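Local coordinates for 5' nucleotidase family protein (Staphylococcus aureus subsp. aureus, PDB 4Q7F) that belongs to the 5'-nucleotidase family and joins a two-metal calcineurin-like phosphoesterase domain to a C-terminal domain that shares a ligand pocket with it, at residues 60-65 with 271-276; 72-77 with 120-125; 369-374 with 381-386. One frame throughout, in Å; residues are numbered along the deposited sequence. Where two conformers were deposited one is given.

Contact 1 of 3, residues 60-65 with 271-276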
loop_
_atom_site.group_PDB
_atom_site.type_symbol
_atom_site.label_atom_id
_atom_site.label_comp_id
_atom_site.label_asym_id
_atom_site.label_seq_id
_atom_site.Cartn_x
_atom_site.Cartn_y
_atom_site.Cartn_z
ATOM N N ARG A 60 16.093 25.087 -8.222
ATOM C CA ARG A 60 16.591 26.283 -8.881
ATOM C C ARG A 60 18.133 26.341 -9.004
ATOM O O ARG A 60 18.635 26.938 -9.932
ATOM C CB ARG A 60 16.037 27.519 -8.168
ATOM C CG ARG A 60 16.329 28.834 -8.864
ATOM C CD ARG A 60 15.814 30.011 -8.043
ATOM N NE ARG A 60 16.235 31.301 -8.598
ATOM C CZ ARG A 60 17.458 31.811 -8.462
ATOM N NH1 ARG A 60 17.747 32.997 -8.998
ATOM N NH2 ARG A 60 18.411 31.134 -7.813
ATOM N N GLN A 61 18.868 25.701 -8.087
ATOM C CA GLN A 61 20.336 25.711 -8.128
ATOM C C GLN A 61 20.942 24.868 -9.263
ATOM O O GLN A 61 22.098 25.066 -9.631
ATOM C CB GLN A 61 20.918 25.219 -6.803
ATOM C CG GLN A 61 20.621 23.768 -6.500
ATOM C CD GLN A 61 21.151 23.317 -5.154
ATOM O OE1 GLN A 61 22.353 23.326 -4.914
ATOM N NE2 GLN A 61 20.260 22.870 -4.293
ATOM N N TYR A 62 20.178 23.930 -9.805
ATOM C CA TYR A 62 20.675 23.053 -10.864
ATOM C C TYR A 62 20.414 23.616 -12.245
ATOM O O TYR A 62 19.545 24.459 -12.411
ATOM C CB TYR A 62 20.068 21.674 -10.687
ATOM C CG TYR A 62 20.438 21.093 -9.348
ATOM C CD1 TYR A 62 21.724 20.660 -9.104
ATOM C CD2 TYR A 62 19.516 21.019 -8.314
ATOM C CE1 TYR A 62 22.088 20.137 -7.872
ATOM C CE2 TYR A 62 19.870 20.501 -7.071
ATOM C CZ TYR A 62 21.160 20.056 -6.866
ATOM O OH TYR A 62 21.521 19.547 -5.650
ATOM N N ASP A 63 21.186 23.170 -13.227
ATOM C CA ASP A 63 21.039 23.661 -14.606
ATOM C C ASP A 63 19.685 23.245 -15.191
ATOM O O ASP A 63 19.074 23.987 -15.945
ATOM C CB ASP A 63 22.172 23.138 -15.484
ATOM C CG ASP A 63 23.545 23.636 -15.037
ATOM O OD1 ASP A 63 23.647 24.683 -14.362
ATOM O OD2 ASP A 63 24.530 22.980 -15.382
ATOM N N GLN A 64 19.237 22.041 -14.836
ATOM C CA GLN A 64 17.949 21.526 -15.266
ATOM C C GLN A 64 17.585 20.400 -14.327
ATOM O O GLN A 64 18.449 19.847 -13.649
ATOM C CB GLN A 64 17.961 21.044 -16.724
ATOM C CG GLN A 64 18.981 19.978 -17.050
ATOM C CD GLN A 64 19.032 19.700 -18.538
ATOM O OE1 GLN A 64 18.001 19.521 -19.188
ATOM N NE2 GLN A 64 20.219 19.659 -19.082
ATOM N N SER A 65 16.296 20.102 -14.279
ATOM C CA SER A 65 15.784 19.093 -13.376
ATOM C C SER A 65 14.474 18.517 -13.844
ATOM O O SER A 65 13.701 19.182 -14.562
ATOM C CB SER A 65 15.561 19.708 -12.002
ATOM O OG SER A 65 14.503 20.653 -12.041
ATOM N N VAL A 271 11.705 13.434 -0.104
ATOM C CA VAL A 271 11.827 13.585 -1.534
ATOM C C VAL A 271 13.193 13.040 -1.919
ATOM O O VAL A 271 14.171 13.396 -1.283
ATOM C CB VAL A 271 11.813 15.071 -1.933
ATOM C CG1 VAL A 271 12.142 15.209 -3.407
ATOM C CG2 VAL A 271 10.474 15.701 -1.601
ATOM N N GLY A 272 13.263 12.177 -2.932
ATOM C CA GLY A 272 14.537 11.630 -3.384
ATOM C C GLY A 272 15.142 12.598 -4.377
ATOM O O GLY A 272 14.423 13.136 -5.220
ATOM N N ARG A 273 16.447 12.846 -4.261
ATOM C CA ARG A 273 17.144 13.737 -5.203
ATOM C C ARG A 273 18.415 13.049 -5.663
ATOM O O ARG A 273 19.227 12.636 -4.842
ATOM C CB ARG A 273 17.502 15.079 -4.586
ATOM C CG ARG A 273 18.125 16.052 -5.584
ATOM C CD ARG A 273 18.584 17.330 -4.916
ATOM N NE ARG A 273 19.810 17.152 -4.122
ATOM C CZ ARG A 273 20.258 18.021 -3.219
ATOM N NH1 ARG A 273 19.593 19.139 -2.959
ATOM N NH2 ARG A 273 21.391 17.789 -2.576
ATOM N N VAL A 274 18.547 12.881 -6.975
ATOM C CA VAL A 274 19.743 12.306 -7.549
ATOM C C VAL A 274 20.267 13.330 -8.521
ATOM O O VAL A 274 19.522 13.788 -9.379
ATOM C CB VAL A 274 19.452 10.989 -8.268
ATOM C CG1 VAL A 274 20.699 10.482 -8.976
ATOM C CG2 VAL A 274 18.960 9.956 -7.259
ATOM N N VAL A 275 21.541 13.697 -8.375
ATOM C CA VAL A 275 22.163 14.667 -9.236
ATOM C C VAL A 275 23.245 14.007 -10.065
ATOM O O VAL A 275 24.071 13.222 -9.560
ATOM C CB VAL A 275 22.816 15.825 -8.442
ATOM C CG1 VAL A 275 23.430 16.850 -9.392
ATOM C CG2 VAL A 275 21.806 16.485 -7.520
ATOM N N LEU A 276 23.224 14.318 -11.351
ATOM C CA LEU A 276 24.239 13.846 -12.253
ATOM C C LEU A 276 24.979 15.085 -12.742
ATOM O O LEU A 276 24.358 16.143 -12.908
ATOM C CB LEU A 276 23.619 13.107 -13.423
ATOM C CG LEU A 276 22.703 11.922 -13.220
ATOM C CD1 LEU A 276 22.453 11.316 -14.596
ATOM C CD2 LEU A 276 23.251 10.865 -12.266
#

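Contact 2 of 3, residues 72-77 with 120-125. With MN (manganese (II) ion), chain C; MG (magnesium ion), chain B.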
loop_
_atom_site.group_PDB
_atom_site.type_symbol
_atom_site.label_atom_id
_atom_site.label_comp_id
_atom_site.label_asym_id
_atom_site.label_seq_id
_atom_site.Cartn_x
_atom_site.Cartn_y
_atom_site.Cartn_z
ATOM N N ASP A 72 1.355 4.761 -6.668
ATOM C CA ASP A 72 0.520 4.751 -5.462
ATOM C C ASP A 72 0.128 6.164 -5.130
ATOM O O ASP A 72 0.352 6.653 -4.010
ATOM C CB ASP A 72 1.185 4.035 -4.274
ATOM C CG ASP A 72 0.988 2.517 -4.319
ATOM O OD1 ASP A 72 0.420 2.010 -5.320
ATOM O OD2 ASP A 72 1.410 1.833 -3.358
ATOM N N PHE A 73 -0.485 6.810 -6.111
ATOM C CA PHE A 73 -0.925 8.183 -5.977
ATOM C C PHE A 73 -2.438 8.356 -6.020
ATOM O O PHE A 73 -2.955 9.408 -5.659
ATOM C CB PHE A 73 -0.329 9.056 -7.099
ATOM C CG PHE A 73 -0.829 8.724 -8.488
ATOM C CD1 PHE A 73 -1.962 9.340 -9.001
ATOM C CD2 PHE A 73 -0.163 7.811 -9.279
ATOM C CE1 PHE A 73 -2.413 9.042 -10.257
ATOM C CE2 PHE A 73 -0.596 7.527 -10.550
ATOM C CZ PHE A 73 -1.733 8.134 -11.040
ATOM N N LEU A 74 -3.156 7.335 -6.425
ATOM C CA LEU A 74 -4.602 7.473 -6.636
ATOM C C LEU A 74 -5.461 6.966 -5.496
ATOM O O LEU A 74 -6.651 7.249 -5.439
ATOM C CB LEU A 74 -4.933 6.771 -7.956
ATOM C CG LEU A 74 -6.279 6.957 -8.623
ATOM C CD1 LEU A 74 -6.543 8.423 -8.928
ATOM C CD2 LEU A 74 -6.260 6.123 -9.902
ATOM N N GLN A 75 -4.856 6.234 -4.574
ATOM C CA GLN A 75 -5.568 5.672 -3.426
ATOM C C GLN A 75 -4.713 5.804 -2.175
ATOM O O GLN A 75 -3.485 5.842 -2.250
ATOM C CB GLN A 75 -5.854 4.184 -3.690
ATOM C CG GLN A 75 -6.638 3.436 -2.599
ATOM C CD GLN A 75 -5.799 3.031 -1.391
ATOM O OE1 GLN A 75 -4.570 2.925 -1.466
ATOM N NE2 GLN A 75 -6.467 2.788 -0.265
ATOM N N GLY A 76 -5.362 5.886 -1.016
ATOM C CA GLY A 76 -4.628 5.864 0.214
ATOM C C GLY A 76 -5.192 6.657 1.347
ATOM O O GLY A 76 -5.306 6.156 2.436
ATOM N N SER A 77 -5.577 7.892 1.084
ATOM C CA SER A 77 -6.010 8.762 2.146
ATOM C C SER A 77 -7.511 8.978 2.114
ATOM O O SER A 77 -8.149 8.642 1.135
ATOM C CB SER A 77 -5.332 10.112 1.963
ATOM O OG SER A 77 -5.928 10.829 0.889
ATOM N N LYS A 120 -7.886 4.564 -16.200
ATOM C CA LYS A 120 -7.717 5.050 -17.566
ATOM C C LYS A 120 -8.132 6.516 -17.686
ATOM O O LYS A 120 -7.418 7.315 -18.311
ATOM C CB LYS A 120 -8.484 4.190 -18.575
ATOM C CG LYS A 120 -7.937 2.772 -18.766
ATOM C CD LYS A 120 -8.654 2.087 -19.917
ATOM C CE LYS A 120 -8.112 0.695 -20.189
ATOM N NZ LYS A 120 -8.903 -0.012 -21.246
ATOM N N ASP A 121 -9.290 6.865 -17.118
ATOM C CA ASP A 121 -9.765 8.261 -17.117
ATOM C C ASP A 121 -8.732 9.194 -16.440
ATOM O O ASP A 121 -8.489 10.324 -16.886
ATOM C CB ASP A 121 -11.093 8.362 -16.377
ATOM C CG ASP A 121 -11.597 9.774 -16.288
ATOM O OD1 ASP A 121 -11.933 10.349 -17.342
ATOM O OD2 ASP A 121 -11.663 10.321 -15.149
ATOM N N THR A 122 -8.157 8.719 -15.340
ATOM C CA THR A 122 -7.140 9.459 -14.611
ATOM C C THR A 122 -5.916 9.724 -15.511
ATOM O O THR A 122 -5.472 10.899 -15.680
ATOM C CB THR A 122 -6.754 8.703 -13.312
ATOM O OG1 THR A 122 -7.876 8.703 -12.423
ATOM C CG2 THR A 122 -5.593 9.344 -12.609
ATOM N N LEU A 123 -5.414 8.677 -16.165
ATOM C CA LEU A 123 -4.242 8.850 -17.014
ATOM C C LEU A 123 -4.450 9.864 -18.126
ATOM O O LEU A 123 -3.522 10.591 -18.472
ATOM C CB LEU A 123 -3.758 7.529 -17.609
ATOM C CG LEU A 123 -3.395 6.443 -16.577
ATOM C CD1 LEU A 123 -2.812 5.209 -17.253
ATOM C CD2 LEU A 123 -2.438 6.985 -15.555
ATOM N N ARG A 124 -5.654 9.913 -18.697
ATOM C CA ARG A 124 -5.906 10.861 -19.784
ATOM C C ARG A 124 -6.125 12.293 -19.283
ATOM O O ARG A 124 -5.978 13.233 -20.046
ATOM C CB ARG A 124 -7.029 10.386 -20.737
ATOM C CG ARG A 124 -8.391 10.094 -20.132
ATOM C CD ARG A 124 -9.400 9.676 -21.218
ATOM N NE ARG A 124 -10.650 9.177 -20.632
ATOM C CZ ARG A 124 -10.947 7.894 -20.402
ATOM N NH1 ARG A 124 -12.109 7.586 -19.840
ATOM N NH2 ARG A 124 -10.104 6.913 -20.722
ATOM N N ARG A 125 -6.466 12.446 -18.007
ATOM C CA ARG A 125 -6.662 13.768 -17.408
ATOM C C ARG A 125 -5.290 14.410 -16.982
ATOM O O ARG A 125 -5.168 15.628 -16.899
ATOM C CB ARG A 125 -7.601 13.701 -16.196
ATOM C CG ARG A 125 -9.076 13.478 -16.518
ATOM C CD ARG A 125 -9.893 13.316 -15.224
ATOM N NE ARG A 125 -11.326 13.073 -15.463
ATOM C CZ ARG A 125 -12.234 14.016 -15.733
ATOM N NH1 ARG A 125 -11.890 15.294 -15.832
ATOM N NH2 ARG A 125 -13.503 13.674 -15.924
HETATM MN MN MN C . 2.212 2.262 -1.385
HETATM MG MG MG B . 2.499 -0.143 -3.714
HETATM O O HOH W 1 2.620 0.036 -1.406
HETATM O O HOH W 2 0.654 0.931 -0.058
#

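Contact 3 of 3, residues 369-374 with 381-386. With 3D1 ((2R,3S,5R)-5-(6-amino-9H-purin-9-yl)-tetrahydro-2-(hydroxymethyl)furan-3-ol), chain D.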
loop_
_atom_site.group_PDB
_atom_site.type_symbol
_atom_site.label_atom_id
_atom_site.label_comp_id
_atom_site.label_asym_id
_atom_site.label_seq_id
_atom_site.Cartn_x
_atom_site.Cartn_y
_atom_site.Cartn_z
ATOM N N SER A 369 -7.881 2.848 15.545
ATOM C CA SER A 369 -7.928 3.173 16.970
ATOM C C SER A 369 -9.298 2.823 17.601
ATOM O O SER A 369 -9.586 3.217 18.731
ATOM C CB SER A 369 -7.602 4.654 17.162
ATOM O OG SER A 369 -8.430 5.450 16.338
ATOM N N GLY A 370 -10.131 2.071 16.889
ATOM C CA GLY A 370 -11.448 1.706 17.409
ATOM C C GLY A 370 -12.409 2.878 17.373
ATOM O O GLY A 370 -12.130 3.908 16.735
ATOM N N PHE A 371 -13.557 2.727 18.027
ATOM C CA PHE A 371 -14.532 3.800 18.067
ATOM C C PHE A 371 -14.763 4.326 19.489
ATOM O O PHE A 371 -14.766 3.576 20.457
ATOM C CB PHE A 371 -15.916 3.391 17.549
ATOM C CG PHE A 371 -15.970 2.938 16.109
ATOM C CD1 PHE A 371 -15.156 3.478 15.137
ATOM C CD2 PHE A 371 -16.958 2.048 15.718
ATOM C CE1 PHE A 371 -15.263 3.071 13.812
ATOM C CE2 PHE A 371 -17.080 1.647 14.402
ATOM C CZ PHE A 371 -16.227 2.155 13.444
ATOM N N LYS A 372 -14.972 5.630 19.577
ATOM C CA LYS A 372 -15.359 6.261 20.821
ATOM C C LYS A 372 -16.874 6.195 20.722
ATOM O O LYS A 372 -17.397 5.637 19.754
ATOM C CB LYS A 372 -14.901 7.711 20.871
ATOM C CG LYS A 372 -13.395 7.907 20.813
ATOM C CD LYS A 372 -13.025 9.372 20.616
ATOM C CE LYS A 372 -13.476 9.866 19.245
ATOM N NZ LYS A 372 -13.125 11.285 19.005
ATOM N N GLN A 373 -17.577 6.779 21.680
ATOM C CA GLN A 373 -19.026 6.746 21.656
ATOM C C GLN A 373 -19.577 7.486 20.442
ATOM O O GLN A 373 -20.530 7.019 19.817
ATOM C CB GLN A 373 -19.616 7.290 22.956
ATOM C CG GLN A 373 -19.152 6.508 24.167
ATOM C CD GLN A 373 -19.944 6.813 25.421
ATOM O OE1 GLN A 373 -21.157 7.040 25.375
ATOM N NE2 GLN A 373 -19.268 6.768 26.561
ATOM N N VAL A 374 -18.988 8.626 20.094
ATOM C CA VAL A 374 -19.429 9.346 18.909
ATOM C C VAL A 374 -18.539 8.852 17.775
ATOM O O VAL A 374 -17.305 8.850 17.884
ATOM C CB VAL A 374 -19.361 10.878 19.078
ATOM C CG1 VAL A 374 -19.829 11.580 17.807
ATOM C CG2 VAL A 374 -20.215 11.311 20.262
ATOM N N ILE A 381 -13.199 5.486 8.480
ATOM C CA ILE A 381 -12.135 5.359 7.498
ATOM C C ILE A 381 -10.817 4.928 8.154
ATOM O O ILE A 381 -10.118 4.070 7.615
ATOM C CB ILE A 381 -11.937 6.657 6.682
ATOM C CG1 ILE A 381 -13.203 6.973 5.862
ATOM C CG2 ILE A 381 -10.762 6.463 5.747
ATOM C CD1 ILE A 381 -13.188 8.293 5.093
ATOM N N ASN A 382 -10.481 5.516 9.298
ATOM C CA ASN A 382 -9.256 5.143 10.001
ATOM C C ASN A 382 -9.252 3.692 10.404
ATOM O O ASN A 382 -8.204 3.050 10.394
ATOM C CB ASN A 382 -9.023 6.045 11.230
ATOM C CG ASN A 382 -8.552 7.429 10.837
ATOM O OD1 ASN A 382 -7.880 7.580 9.826
ATOM N ND2 ASN A 382 -8.889 8.435 11.625
ATOM N N ASN A 383 -10.417 3.169 10.751
ATOM C CA ASN A 383 -10.518 1.744 11.129
ATOM C C ASN A 383 -10.602 0.785 9.934
ATOM O O ASN A 383 -10.251 -0.370 10.060
ATOM C CB ASN A 383 -11.645 1.560 12.111
ATOM C CG ASN A 383 -11.276 2.105 13.478
ATOM O OD1 ASN A 383 -10.484 1.494 14.192
ATOM N ND2 ASN A 383 -11.815 3.258 13.834
ATOM N N TYR A 384 -11.034 1.272 8.782
ATOM C CA TYR A 384 -11.051 0.432 7.570
ATOM C C TYR A 384 -10.587 1.309 6.420
ATOM O O TYR A 384 -11.417 1.795 5.669
ATOM C CB TYR A 384 -12.449 -0.158 7.259
ATOM C CG TYR A 384 -12.273 -1.475 6.568
ATOM C CD1 TYR A 384 -11.859 -1.539 5.251
ATOM C CD2 TYR A 384 -12.375 -2.665 7.286
ATOM C CE1 TYR A 384 -11.628 -2.755 4.642
ATOM C CE2 TYR A 384 -12.137 -3.883 6.679
ATOM C CZ TYR A 384 -11.760 -3.918 5.366
ATOM O OH TYR A 384 -11.495 -5.107 4.750
ATOM N N PRO A 385 -9.263 1.464 6.247
ATOM C CA PRO A 385 -8.730 2.388 5.242
ATOM C C PRO A 385 -8.547 1.834 3.829
ATOM O O PRO A 385 -7.987 2.529 2.998
ATOM C CB PRO A 385 -7.367 2.773 5.823
ATOM C CG PRO A 385 -6.928 1.535 6.550
ATOM C CD PRO A 385 -8.175 0.806 6.999
ATOM N N PHE A 386 -9.015 0.618 3.554
ATOM C CA PHE A 386 -8.894 0.085 2.203
ATOM C C PHE A 386 -10.258 -0.093 1.561
ATOM O O PHE A 386 -11.250 -0.335 2.260
ATOM C CB PHE A 386 -8.131 -1.232 2.217
ATOM C CG PHE A 386 -6.703 -1.086 2.633
ATOM C CD1 PHE A 386 -5.769 -0.509 1.770
ATOM C CD2 PHE A 386 -6.278 -1.527 3.870
ATOM C CE1 PHE A 386 -4.448 -0.366 2.150
ATOM C CE2 PHE A 386 -4.955 -1.397 4.250
ATOM C CZ PHE A 386 -4.041 -0.820 3.394
HETATM O "O5'" 3D1 D . 2.190 -5.595 -0.417
HETATM C "C5'" 3D1 D . 0.828 -5.425 -0.036
HETATM C "C4'" 3D1 D . 0.289 -4.101 -0.549
HETATM O "O4'" 3D1 D . -1.119 -4.139 -0.364
HETATM C "C1'" 3D1 D . -1.548 -3.209 0.635
HETATM N N9 3D1 D . -2.572 -3.858 1.500
HETATM C C4 3D1 D . -3.855 -3.881 1.165
HETATM N N3 3D1 D . -4.551 -3.403 0.109
HETATM C C2 3D1 D . -5.884 -3.580 0.035
HETATM N N1 3D1 D . -6.593 -4.245 0.987
HETATM C C6 3D1 D . -6.015 -4.772 2.090
HETATM N N6 3D1 D . -6.762 -5.433 3.016
HETATM C C5 3D1 D . -4.550 -4.622 2.230
HETATM N N7 3D1 D . -3.608 -4.972 3.129
HETATM C C8 3D1 D . -2.411 -4.519 2.677
HETATM C "C2'" 3D1 D . -0.291 -2.705 1.330
HETATM C "C3'" 3D1 D . 0.732 -2.862 0.220
HETATM O "O3'" 3D1 D . 0.663 -1.700 -0.633
#

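Contact 1 of 3, residues 60-65 with 271-276
Tyr62 lays its phenol end across Arg273 and Val275, two residues of strand 271-276 that send their side chains to the same side of the sheet. Its hydroxyl sits above the guanidinium, almost over the centre of that group: Tyr62 OH is 3.1 Å from Arg273 CZ, with ring and guanidinium planes turned 70° apart. An oxygen so placed lies off the directions of the N-H bonds, and it rests on the face of the flat cation in van der Waals and electrostatic contact, without a hydrogen bond. The guanidinium takes its polar partner elsewhere, through a salt bridge from NH1 to Asp58 near the end of helix 48-59. A bend at chi3 (74°) in an otherwise extended chain turns the face of the group to the hydroxyl. Farther along the strand Val275 supplies the apolar part, its CG2 branch 3.7 Å from Tyr62 CE1 and CG1 close to the same ring carbon. The setting is one of the two mixed sheets of the calcineurin-like phosphoesterase fold, where strand 270-278 runs between strands 19-25 and 284-293 and antiparallel to both. Residues 60-65 form the connection that leads from helix 48-59 to strand 65-69, and Tyr62 also packs on Ala21 and Tyr23 of strand 19-25. Gln61 borders the site: its CG lies over one face of the neighbouring Tyr62 ring, offset toward the rim, and its amide, standing nearly perpendicular to the guanidinium, brings NE2 to 4.0 Å from Arg273 NH1. That amide nitrogen is hydrogen-bonded to the backbone oxygen of Asp58.

Contact 2 of 3, residues 72-77 with 120-125
The first torsions of Phe73 and Leu74 send two neighbouring side chains toward one threonine. In Phe73, chi1 of 67° sets CG between the backbone N and the carbonyl carbon; in Leu74, chi1 of -167° swings CG away from the backbone N, and both then point at Thr122 on helix 116-125. Leu74 and Thr122 meet tip to tip, Leu74 CD1 standing 3.8 Å from Thr122 OG1 and nearly as close to the methyl CG2. The same methyl reaches the edge of the phenyl ring, near its plane, with Phe73 CE1 4.0 Å from Thr122 CG2. The methyl thus serves both hydrophobic residues; the buried hydroxyl oxygen, also against Leu74, is satisfied by a hydrogen bond with Ser90 OG. Leu93 and Val94 of helix 91-99 pack against Leu74 and Thr122 respectively. Along the chain this packing adjoins the two-metal centre of the calcineurin-like phosphoesterase domain, since the residue just before Phe73 is the bridging ligand, Asp72. A single oxygen, Asp72 OD2, binds both ions, at 2.2 Å from manganese and 2.3 Å from magnesium; water 1 forms a second bridge between them. Asp27, His29 and His249 complete the protein ligands of manganese, and Asn109, His207 and His247 those of magnesium. On the helix, Asp121 takes no part in this packing and pairs with Arg125: the bond from Arg125 NE to Asp121 OD2 is 2.8 Å long, lies in the guanidinium plane and meets the syn side of the carboxylate, 28° out of the carboxylate plane.

Contact 3 of 3, residues 369-374 with 381-386
Asn383 turns its amide to the backbone of Gly370 and uses both ends of it. Its oxygen accepts from the glycine amide, with Gly370 N 2.8 Å from Asn383 OD1; the donor lies in the carbonyl plane and on a lone pair, although the N-H points somewhat off line at 143°. The nitrogen returns a bond to the same residue, Asn383 ND2 standing 3.0 Å from Gly370 O. Here the geometry is less regular, for the donor comes from above the carbonyl plane of Gly370, 56° out of it. ND2 is also hydrogen-bonded to the backbone oxygen of Asp379, one turn earlier in helix 377-383, and these bonds together fix the rotation of the buried amide. Ser369 N also lies near OD1, but at a poor angle. Beyond the polar pair, Phe371 brings CE1 to 3.5 Å from Asn383 ND2, its ring almost perpendicular to the amide; Phe343 meets that ring edge-to-face.

The helix ends just after Asn383, and the chain runs through Pro385 to Phe386, which lays one ring face over the purine of the bound ligand, Phe386 CD1 lying 3.5 Å from C2 of 3D1. A side-chain amide pairing with both N and O of one backbone residue ties short strand 370-371 to a helix end in the 5'-nucleotidase C-terminal domain, shortly before Phe386 enters the pocket shared with the phosphoesterase domain.

Overall arrangement
The three contacts illustrate how chemistry follows place in a two-domain protein. Contact 1 is partly buried and lies toward the periphery, where an aromatic residue of a connecting loop covers a sheet strand beside a charged group. Contacts 2 and 3 are buried, yet one is apolar packing between a loop and a helix beside a metal-bridging aspartate and the other rests on side-chain to backbone hydrogen bonds. Contacts 1 and 2 belong to the phosphoesterase domain and adjoin opposite ends of strand 65-69, their centres 26 Å apart. Contact 3 belongs to the C-terminal domain, but touches contact 2 through Gln75 packing on Pro385 and Phe386, where the two domains meet near the ligand pocket.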